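Local coordinates for protein beta-galactoside alpha-2,6-sialyltransferase (Photobacterium sp., PDB 2Z4T) that probably transfers sialic acid from its CMP-linked donor to galactose of acceptors such as lactose, forming an alpha-2,6 linkage, at residues 383-388 and 392-397; 377-382 and 416-421; 282-287 and 308-313. One frame throughout, in Å; residues are numbered along the deposited sequence.

Interaction 1: 383-388 and 392-397; sequences NNAINE and HYLGNS
Asn-384, in the last turn of helix 371-386, lies beside His-392 where the chain turns toward strand 399-403, in the C-terminal Rossmann-like domain of the GT-B fold. OD1 of Asn-384 comes to the edge of the imidazole, in its plane, 3.7 Å from CD2 of His-392. The amide is held from outside: Ser-390 OG bonds to OD1, and ND2 bonds to the carbonyl oxygens of Asn-380 and Pro-504. Asn-384 also touches Cys-506, and Asn-387 its disulfide partner Cys-511. Ala-385 provides the direct hydrogen bond, its O accepting from Leu-394 N at 2.8 Å with an N-H...O angle of 163°. Ala-385 CB rests 4.0 Å from Leu-394 CG, and Phe-357 of strand 356-360 touches both side chains. With CG anti to the backbone N (chi1 -178°), Tyr-393 brings CD1 to 3.4 Å from Ala-385 O and 3.5 Å from Asn-387 O, both oblique to the ring. Glu-388 lies alongside, its CG over one face toward the rim, 3.9 Å from the centroid of the Tyr-393 ring, a CH-pi contact; Gly-395 N lies over the opposite face, also toward the rim. The Ala-385 carbonyl, near the helix C-terminus, is thus satisfied by the Leu-394 amide and by a water that also donates to Asn-396 O, which ties the returning chain to the helix end.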
loop_
_atom_site.group_PDB
_atom_site.type_symbol
_atom_site.label_atom_id
_atom_site.label_comp_id
_atom_site.label_asym_id
_atom_site.label_seq_id
_atom_site.Cartn_x
_atom_site.Cartn_y
_atom_site.Cartn_z
ATOM N N ASN A 383 3.143 19.440 25.952
ATOM C CA ASN A 383 3.347 20.544 26.890
ATOM C C ASN A 383 4.760 21.066 26.897
ATOM O O ASN A 383 4.980 22.273 26.946
ATOM C CB ASN A 383 2.896 20.169 28.297
ATOM C CG ASN A 383 1.393 20.127 28.411
ATOM O OD1 ASN A 383 0.694 20.673 27.556
ATOM N ND2 ASN A 383 0.882 19.469 29.452
ATOM N N ASN A 384 5.714 20.153 26.797
ATOM C CA ASN A 384 7.111 20.543 26.712
ATOM C C ASN A 384 7.399 21.450 25.511
ATOM O O ASN A 384 8.152 22.422 25.625
ATOM C CB ASN A 384 7.968 19.288 26.703
ATOM C CG ASN A 384 8.416 18.906 28.093
ATOM O OD1 ASN A 384 9.373 19.493 28.602
ATOM N ND2 ASN A 384 7.718 17.943 28.734
ATOM N N ALA A 385 6.750 21.148 24.386
ATOM C CA ALA A 385 6.880 21.914 23.137
ATOM C C ALA A 385 6.260 23.319 23.155
ATOM O O ALA A 385 6.810 24.245 22.536
ATOM C CB ALA A 385 6.324 21.102 21.944
ATOM N N ILE A 386 5.122 23.469 23.841
ATOM C CA ILE A 386 4.332 24.713 23.782
ATOM C C ILE A 386 4.406 25.544 25.067
ATOM O O ILE A 386 3.776 26.599 25.156
ATOM C CB ILE A 386 2.826 24.440 23.465
ATOM C CG1 ILE A 386 2.075 23.958 24.737
ATOM C CG2 ILE A 386 2.678 23.497 22.251
ATOM C CD1 ILE A 386 0.612 23.479 24.522
ATOM N N ASN A 387 5.162 25.057 26.059
ATOM C CA ASN A 387 5.322 25.751 27.332
ATOM C C ASN A 387 6.723 26.403 27.438
ATOM O O ASN A 387 7.747 25.734 27.291
ATOM C CB ASN A 387 5.006 24.799 28.502
ATOM C CG ASN A 387 4.933 25.517 29.863
ATOM O OD1 ASN A 387 5.809 26.306 30.202
ATOM N ND2 ASN A 387 3.905 25.213 30.654
ATOM N N GLU A 388 6.763 27.708 27.674
ATOM C CA GLU A 388 8.035 28.440 27.735
ATOM C C GLU A 388 8.987 27.982 28.837
ATOM O O GLU A 388 10.208 28.162 28.717
ATOM C CB GLU A 388 7.799 29.940 27.871
ATOM C CG GLU A 388 7.095 30.541 26.662
ATOM C CD GLU A 388 7.128 32.056 26.668
ATOM O OE1 GLU A 388 8.233 32.627 26.845
ATOM O OE2 GLU A 388 6.050 32.670 26.501
ATOM N N HIS A 392 12.551 22.287 25.869
ATOM C CA HIS A 392 12.097 21.782 24.556
ATOM C C HIS A 392 11.101 22.691 23.833
ATOM O O HIS A 392 10.634 22.380 22.738
ATOM C CB HIS A 392 11.585 20.344 24.675
ATOM C CG HIS A 392 12.543 19.458 25.406
ATOM N ND1 HIS A 392 13.768 19.106 24.880
ATOM C CD2 HIS A 392 12.509 18.948 26.660
ATOM C CE1 HIS A 392 14.435 18.385 25.766
ATOM N NE2 HIS A 392 13.691 18.274 26.853
ATOM N N TYR A 393 10.814 23.826 24.455
ATOM C CA TYR A 393 9.951 24.840 23.897
ATOM C C TYR A 393 10.315 25.063 22.447
ATOM O O TYR A 393 11.491 25.208 22.125
ATOM C CB TYR A 393 10.144 26.155 24.670
ATOM C CG TYR A 393 9.269 27.285 24.205
ATOM C CD1 TYR A 393 7.889 27.104 24.030
ATOM C CD2 TYR A 393 9.797 28.555 23.962
ATOM C CE1 TYR A 393 7.062 28.153 23.615
ATOM C CE2 TYR A 393 8.966 29.608 23.539
ATOM C CZ TYR A 393 7.607 29.392 23.373
ATOM O OH TYR A 393 6.794 30.416 22.981
ATOM N N LEU A 394 9.318 25.105 21.572
ATOM C CA LEU A 394 9.599 25.326 20.154
ATOM C C LEU A 394 10.324 26.653 19.848
ATOM O O LEU A 394 11.057 26.728 18.861
ATOM C CB LEU A 394 8.340 25.149 19.308
ATOM C CG LEU A 394 7.870 23.682 19.264
ATOM C CD1 LEU A 394 6.572 23.509 18.487
ATOM C CD2 LEU A 394 8.947 22.772 18.701
ATOM N N GLY A 395 10.147 27.662 20.713
ATOM C CA GLY A 395 10.817 28.958 20.587
ATOM C C GLY A 395 9.898 30.120 20.227
ATOM O O GLY A 395 10.335 31.274 20.187
ATOM N N ASN A 396 8.632 29.810 19.945
ATOM C CA ASN A 396 7.637 30.771 19.473
ATOM C C ASN A 396 6.259 30.183 19.697
ATOM O O ASN A 396 6.134 28.970 19.853
ATOM C CB ASN A 396 7.807 31.022 17.973
ATOM C CG ASN A 396 8.888 32.044 17.673
ATOM O OD1 ASN A 396 8.695 33.260 17.833
ATOM N ND2 ASN A 396 10.041 31.554 17.234
ATOM N N SER A 397 5.223 31.012 19.710
ATOM C CA SER A 397 3.859 30.476 19.738
ATOM C C SER A 397 3.449 29.902 18.371
ATOM O O SER A 397 3.713 30.507 17.323
ATOM C CB SER A 397 2.867 31.540 20.173
ATOM O OG SER A 397 3.450 32.380 21.143
HETATM O O HOH W 1 5.753 26.262 20.869
#

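Interaction 2: 377-382 and 416-421; sequences QQINVI and MQNYPS
This is side-chain packing without a hydrogen bond between the segments, in which one flank of helix 371-386 meets the C-terminal part of helix 410-417 and the residues that follow, in the C-terminal Rossmann-like domain of the GT-B fold. Ile-379 and Ile-382, one helical turn apart, supply the aliphatic side, and Asn-418 and Tyr-419 the other. CG2 of Ile-379 sits where the two meet, 3.4 Å from Asn-418 OD1 and 3.5 Å from Tyr-419 OH. The other branch of Ile-379 carries CD1 to 3.7 Å from Asn-418 CB. Asn-418 has CG anti to its backbone N (chi1 -156°), which brings OD1 over one face of the Tyr-419 ring, toward its rim. Ile-382 and Tyr-419 extend toward each other from opposite directions and meet obliquely to the ring: CG2 of Ile-382 lies 3.6 Å from Tyr-419 CZ. Leu-400 of strand 399-403 touches both, placing the contact against the sheet, and the side chain of Ile-382 is about 11 Å from the bound cytidine monophosphate. Tyr-419 OH comes within 3.1 Å of Ile-379 O and hydrogen-bonds to Asn-383 OD1, one residue beyond Ile-382. The phenol is thus held in two ways, its carbons by isoleucine methyls and its hydroxyl by a neutral amide oxygen, so the buried polar end has a partner and the contact depends on no charge.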
loop_
_atom_site.group_PDB
_atom_site.type_symbol
_atom_site.label_atom_id
_atom_site.label_comp_id
_atom_site.label_asym_id
_atom_site.label_seq_id
_atom_site.Cartn_x
_atom_site.Cartn_y
_atom_site.Cartn_z
ATOM N N GLN A 377 1.507 10.730 29.053
ATOM C CA GLN A 377 2.867 11.057 28.618
ATOM C C GLN A 377 2.950 11.940 27.352
ATOM O O GLN A 377 3.777 12.866 27.279
ATOM C CB GLN A 377 3.698 9.790 28.440
ATOM C CG GLN A 377 4.058 9.099 29.768
ATOM C CD GLN A 377 4.630 10.052 30.839
ATOM O OE1 GLN A 377 5.637 10.725 30.614
ATOM N NE2 GLN A 377 3.965 10.115 32.003
ATOM N N GLN A 378 2.109 11.653 26.363
ATOM C CA GLN A 378 2.123 12.429 25.140
ATOM C C GLN A 378 1.610 13.858 25.376
ATOM O O GLN A 378 2.112 14.815 24.773
ATOM C CB GLN A 378 1.376 11.697 24.028
ATOM C CG GLN A 378 2.126 10.439 23.551
ATOM C CD GLN A 378 1.361 9.627 22.510
ATOM O OE1 GLN A 378 1.343 9.971 21.322
ATOM N NE2 GLN A 378 0.735 8.532 22.952
ATOM N N ILE A 379 0.625 13.990 26.263
ATOM C CA ILE A 379 0.173 15.285 26.734
ATOM C C ILE A 379 1.367 16.033 27.341
ATOM O O ILE A 379 1.589 17.221 27.072
ATOM C CB ILE A 379 -0.971 15.139 27.745
ATOM C CG1 ILE A 379 -2.273 14.778 27.001
ATOM C CG2 ILE A 379 -1.144 16.435 28.575
ATOM C CD1 ILE A 379 -3.464 14.405 27.903
ATOM N N ASN A 380 2.172 15.320 28.118
ATOM C CA ASN A 380 3.334 15.942 28.685
ATOM C C ASN A 380 4.366 16.345 27.621
ATOM O O ASN A 380 5.037 17.384 27.764
ATOM C CB ASN A 380 3.961 15.071 29.771
ATOM C CG ASN A 380 4.997 15.825 30.571
ATOM O OD1 ASN A 380 4.693 16.849 31.162
ATOM N ND2 ASN A 380 6.224 15.344 30.570
ATOM N N VAL A 381 4.488 15.549 26.562
ATOM C CA VAL A 381 5.411 15.892 25.481
ATOM C C VAL A 381 4.923 17.130 24.725
ATOM O O VAL A 381 5.714 18.046 24.479
ATOM C CB VAL A 381 5.691 14.724 24.532
ATOM C CG1 VAL A 381 6.586 15.165 23.375
ATOM C CG2 VAL A 381 6.332 13.593 25.301
ATOM N N ILE A 382 3.630 17.172 24.384
ATOM C CA ILE A 382 3.044 18.366 23.761
ATOM C C ILE A 382 3.331 19.593 24.647
ATOM O O ILE A 382 3.751 20.644 24.154
ATOM C CB ILE A 382 1.522 18.193 23.481
ATOM C CG1 ILE A 382 1.300 17.105 22.421
ATOM C CG2 ILE A 382 0.871 19.501 23.015
ATOM C CD1 ILE A 382 -0.064 16.529 22.411
ATOM N N MET A 416 -6.812 14.538 22.634
ATOM C CA MET A 416 -7.608 15.515 21.924
ATOM C C MET A 416 -8.435 16.370 22.873
ATOM O O MET A 416 -8.491 17.588 22.707
ATOM C CB MET A 416 -8.485 14.809 20.890
ATOM C CG MET A 416 -8.848 15.629 19.671
ATOM S SD MET A 416 -7.526 16.555 18.820
ATOM C CE MET A 416 -8.538 17.995 18.408
ATOM N N GLN A 417 -9.051 15.758 23.884
ATOM C CA GLN A 417 -9.897 16.544 24.787
ATOM C C GLN A 417 -9.113 17.342 25.826
ATOM O O GLN A 417 -9.666 18.180 26.542
ATOM C CB GLN A 417 -11.028 15.717 25.412
ATOM C CG GLN A 417 -10.625 14.405 26.052
ATOM C CD GLN A 417 -11.747 13.353 26.010
ATOM O OE1 GLN A 417 -12.658 13.416 25.168
ATOM N NE2 GLN A 417 -11.674 12.376 26.914
ATOM N N ASN A 418 -7.807 17.114 25.871
ATOM C CA ASN A 418 -6.951 17.958 26.679
ATOM C C ASN A 418 -6.691 19.350 26.082
ATOM O O ASN A 418 -6.245 20.240 26.801
ATOM C CB ASN A 418 -5.622 17.259 26.981
ATOM C CG ASN A 418 -4.978 17.799 28.231
ATOM O OD1 ASN A 418 -3.907 18.412 28.191
ATOM N ND2 ASN A 418 -5.655 17.616 29.353
ATOM N N TYR A 419 -6.964 19.520 24.781
ATOM C CA TYR A 419 -6.628 20.760 24.055
ATOM C C TYR A 419 -7.759 21.316 23.203
ATOM O O TYR A 419 -7.905 20.926 22.058
ATOM C CB TYR A 419 -5.388 20.579 23.175
ATOM C CG TYR A 419 -4.159 20.153 23.934
ATOM C CD1 TYR A 419 -3.360 21.094 24.616
ATOM C CD2 TYR A 419 -3.800 18.807 23.981
ATOM C CE1 TYR A 419 -2.231 20.700 25.319
ATOM C CE2 TYR A 419 -2.673 18.394 24.675
ATOM C CZ TYR A 419 -1.882 19.336 25.351
ATOM O OH TYR A 419 -0.762 18.889 26.042
ATOM N N PRO A 420 -8.527 22.272 23.756
ATOM C CA PRO A 420 -9.712 22.921 23.157
ATOM C C PRO A 420 -9.875 23.246 21.644
ATOM O O PRO A 420 -10.740 22.601 21.085
ATOM C CB PRO A 420 -9.950 24.150 24.052
ATOM C CG PRO A 420 -9.455 23.701 25.401
ATOM C CD PRO A 420 -8.266 22.786 25.120
ATOM N N SER A 421 -9.181 24.137 20.904
ATOM C CA SER A 421 -7.777 24.589 20.826
ATOM C C SER A 421 -7.035 23.798 19.700
ATOM O O SER A 421 -6.664 24.362 18.656
ATOM C CB SER A 421 -7.009 24.610 22.139
ATOM O OG SER A 421 -5.646 25.012 21.927
#

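Interaction 3: 282-287 and 308-313; sequences WQKLYP and RDYIGD
Tyr-310, in the last turn of helix 305-311, meets both Gln-283 and Lys-284 of the short, weakly bonded helix 282-285. Its backbone O accepts a hydrogen bond from Gln-283 NE2 at 3.2 Å, with an N-H...O angle of 159°. The donor approaches from well above the carbonyl plane of Tyr-310, although the oxygen lies nearly in the plane of the glutamine amide. Gln-283 reaches this place with CG between its backbone N and carbonyl carbon (chi1 80°) and a further bend at chi2. The amide crosses the Tyr-310 ring almost perpendicularly, with NE2 of Gln-283 3.4 Å from CD2 of Tyr-310, and NE2 also donates to Tyr-280 O. Lys-284 takes a face of the same ring. Its CE sits over the centre, 3.9 Å from the centroid of the Tyr-310 ring, and its NZ follows at 4.3 Å from that centroid, 13° off the normal, giving CH-pi and cation-pi contacts together. The lysine chain lies against the carbonyl as well as the ring, with CE of Lys-284 3.3 Å from Tyr-310 O. The tyrosine hydroxyl is hydrogen-bonded to Asn-281 ND2, which helps to hold the outer end of the ring. Ile-311 adds a looser touch, CG1 standing 4.1 Å from Gln-283 NE2, while its side chain packs on Tyr-290 and Phe-292 of strand 288-292. The two helical segments come just before the adjacent parallel strands 288-292 and 315-317, and helix 305-311 lies in the crossover between them; such beta-alpha-beta connections are typical of the Rossmann-like domains of the GT-B fold, here the N-terminal one.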
loop_
_atom_site.group_PDB
_atom_site.type_symbol
_atom_site.label_atom_id
_atom_site.label_comp_id
_atom_site.label_asym_id
_atom_site.label_seq_id
_atom_site.Cartn_x
_atom_site.Cartn_y
_atom_site.Cartn_z
ATOM N N TRP A 282 11.526 -14.716 -0.373
ATOM C CA TRP A 282 10.546 -14.636 -1.472
ATOM C C TRP A 282 11.219 -14.591 -2.846
ATOM O O TRP A 282 10.805 -15.294 -3.769
ATOM C CB TRP A 282 9.538 -13.478 -1.299
ATOM C CG TRP A 282 8.654 -13.643 -0.079
ATOM C CD1 TRP A 282 8.579 -12.809 1.007
ATOM C CD2 TRP A 282 7.753 -14.730 0.192
ATOM N NE1 TRP A 282 7.690 -13.307 1.927
ATOM C CE2 TRP A 282 7.164 -14.479 1.448
ATOM C CE3 TRP A 282 7.372 -15.873 -0.515
ATOM C CZ2 TRP A 282 6.217 -15.343 2.017
ATOM C CZ3 TRP A 282 6.442 -16.737 0.058
ATOM C CH2 TRP A 282 5.872 -16.465 1.306
ATOM N N GLN A 283 12.281 -13.800 -2.942
ATOM C CA GLN A 283 13.003 -13.576 -4.196
ATOM C C GLN A 283 13.746 -14.806 -4.702
ATOM O O GLN A 283 14.102 -14.875 -5.885
ATOM C CB GLN A 283 13.997 -12.406 -4.039
ATOM C CG GLN A 283 15.326 -12.756 -3.342
ATOM C CD GLN A 283 15.205 -12.944 -1.836
ATOM O OE1 GLN A 283 14.107 -13.000 -1.280
ATOM N NE2 GLN A 283 16.350 -13.045 -1.167
ATOM N N LYS A 284 14.001 -15.764 -3.815
ATOM C CA LYS A 284 14.658 -17.006 -4.216
ATOM C C LYS A 284 13.684 -17.994 -4.847
ATOM O O LYS A 284 14.112 -18.962 -5.460
ATOM C CB LYS A 284 15.338 -17.670 -3.018
ATOM C CG LYS A 284 16.479 -16.877 -2.418
ATOM C CD LYS A 284 17.649 -16.760 -3.375
ATOM C CE LYS A 284 18.427 -15.505 -3.091
ATOM N NZ LYS A 284 19.801 -15.571 -3.631
ATOM N N LEU A 285 12.378 -17.753 -4.693
ATOM C CA LEU A 285 11.360 -18.705 -5.149
ATOM C C LEU A 285 10.409 -18.121 -6.165
ATOM O O LEU A 285 9.681 -18.866 -6.822
ATOM C CB LEU A 285 10.555 -19.262 -3.971
ATOM C CG LEU A 285 11.287 -20.092 -2.903
ATOM C CD1 LEU A 285 10.461 -20.194 -1.643
ATOM C CD2 LEU A 285 11.542 -21.461 -3.425
ATOM N N TYR A 286 10.397 -16.796 -6.294
ATOM C CA TYR A 286 9.427 -16.121 -7.134
ATOM C C TYR A 286 10.053 -14.838 -7.619
ATOM O O TYR A 286 10.998 -14.359 -7.003
ATOM C CB TYR A 286 8.160 -15.781 -6.339
ATOM C CG TYR A 286 7.392 -16.972 -5.841
ATOM C CD1 TYR A 286 7.541 -17.421 -4.526
ATOM C CD2 TYR A 286 6.512 -17.653 -6.673
ATOM C CE1 TYR A 286 6.851 -18.539 -4.058
ATOM C CE2 TYR A 286 5.804 -18.775 -6.215
ATOM C CZ TYR A 286 5.981 -19.207 -4.899
ATOM O OH TYR A 286 5.284 -20.303 -4.431
ATOM N N PRO A 287 9.551 -14.277 -8.729
ATOM C CA PRO A 287 9.948 -12.895 -8.997
ATOM C C PRO A 287 9.357 -12.046 -7.891
ATOM O O PRO A 287 8.158 -12.162 -7.607
ATOM C CB PRO A 287 9.266 -12.573 -10.340
ATOM C CG PRO A 287 8.983 -13.964 -10.974
ATOM C CD PRO A 287 8.649 -14.813 -9.768
ATOM N N ARG A 308 21.888 -8.006 2.435
ATOM C CA ARG A 308 21.832 -7.150 1.255
ATOM C C ARG A 308 22.254 -7.904 -0.025
ATOM O O ARG A 308 21.530 -7.850 -1.025
ATOM C CB ARG A 308 22.583 -5.833 1.490
ATOM C CG ARG A 308 23.646 -5.518 0.481
ATOM C CD ARG A 308 23.617 -4.110 0.004
ATOM N NE ARG A 308 24.591 -3.253 0.684
ATOM C CZ ARG A 308 25.920 -3.405 0.680
ATOM N NH1 ARG A 308 26.501 -4.430 0.071
ATOM N NH2 ARG A 308 26.677 -2.525 1.328
ATOM N N ASP A 309 23.381 -8.632 0.031
ATOM C CA ASP A 309 23.808 -9.532 -1.065
ATOM C C ASP A 309 22.720 -10.520 -1.420
ATOM O O ASP A 309 22.437 -10.742 -2.595
ATOM C CB ASP A 309 25.045 -10.373 -0.687
ATOM C CG ASP A 309 26.324 -9.564 -0.651
ATOM O OD1 ASP A 309 26.285 -8.379 -1.066
ATOM O OD2 ASP A 309 27.365 -10.118 -0.199
ATOM N N TYR A 310 22.139 -11.126 -0.385
ATOM C CA TYR A 310 21.198 -12.219 -0.548
ATOM C C TYR A 310 19.894 -11.780 -1.218
ATOM O O TYR A 310 19.342 -12.522 -2.050
ATOM C CB TYR A 310 20.915 -12.865 0.802
ATOM C CG TYR A 310 20.202 -14.187 0.712
ATOM C CD1 TYR A 310 20.916 -15.375 0.494
ATOM C CD2 TYR A 310 18.812 -14.264 0.851
ATOM C CE1 TYR A 310 20.269 -16.610 0.420
ATOM C CE2 TYR A 310 18.163 -15.482 0.785
ATOM C CZ TYR A 310 18.898 -16.662 0.568
ATOM O OH TYR A 310 18.252 -17.877 0.495
ATOM N N ILE A 311 19.398 -10.594 -0.857
ATOM C CA ILE A 311 18.220 -10.045 -1.519
ATOM C C ILE A 311 18.574 -9.580 -2.946
ATOM O O ILE A 311 17.703 -9.586 -3.839
ATOM C CB ILE A 311 17.560 -8.927 -0.689
ATOM C CG1 ILE A 311 17.113 -9.486 0.667
ATOM C CG2 ILE A 311 16.348 -8.360 -1.415
ATOM C CD1 ILE A 311 16.862 -8.472 1.735
ATOM N N GLY A 312 19.848 -9.205 -3.159
ATOM C CA GLY A 312 20.373 -8.867 -4.488
ATOM C C GLY A 312 19.534 -7.818 -5.189
ATOM O O GLY A 312 19.109 -6.831 -4.582
ATOM N N ASP A 313 19.260 -8.034 -6.465
ATOM C CA ASP A 313 18.551 -7.019 -7.233
ATOM C C ASP A 313 17.024 -7.037 -7.022
ATOM O O ASP A 313 16.285 -6.478 -7.825
ATOM C CB ASP A 313 18.949 -7.072 -8.723
ATOM C CG ASP A 313 18.533 -8.390 -9.410
ATOM O OD1 ASP A 313 17.508 -9.001 -8.988
ATOM O OD2 ASP A 313 19.242 -8.814 -10.370
#

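Overall arrangement
From the N terminus, interaction 3 comes first: 282-287 and 308-313 close a loop holding strand 288-292, within the N-terminal Rossmann-like domain. It is complete before the other two begin, and its nearest atoms are about 31 Å from interaction 2 and 34 Å from interaction 1. In the C-terminal domain, 377-382 opens the longer loop of interaction 2, which closes after strand 399-403, at the C-terminal part of helix 410-417. Interaction 1 is a short reversal nested inside it. Both use helix 371-386 and touch directly, Ile-386 CD1 packing 4.1 Å from Tyr-419 CE1, so helix 371-386, the following loop and the C-terminal part of helix 410-417 are joined beside one sheet.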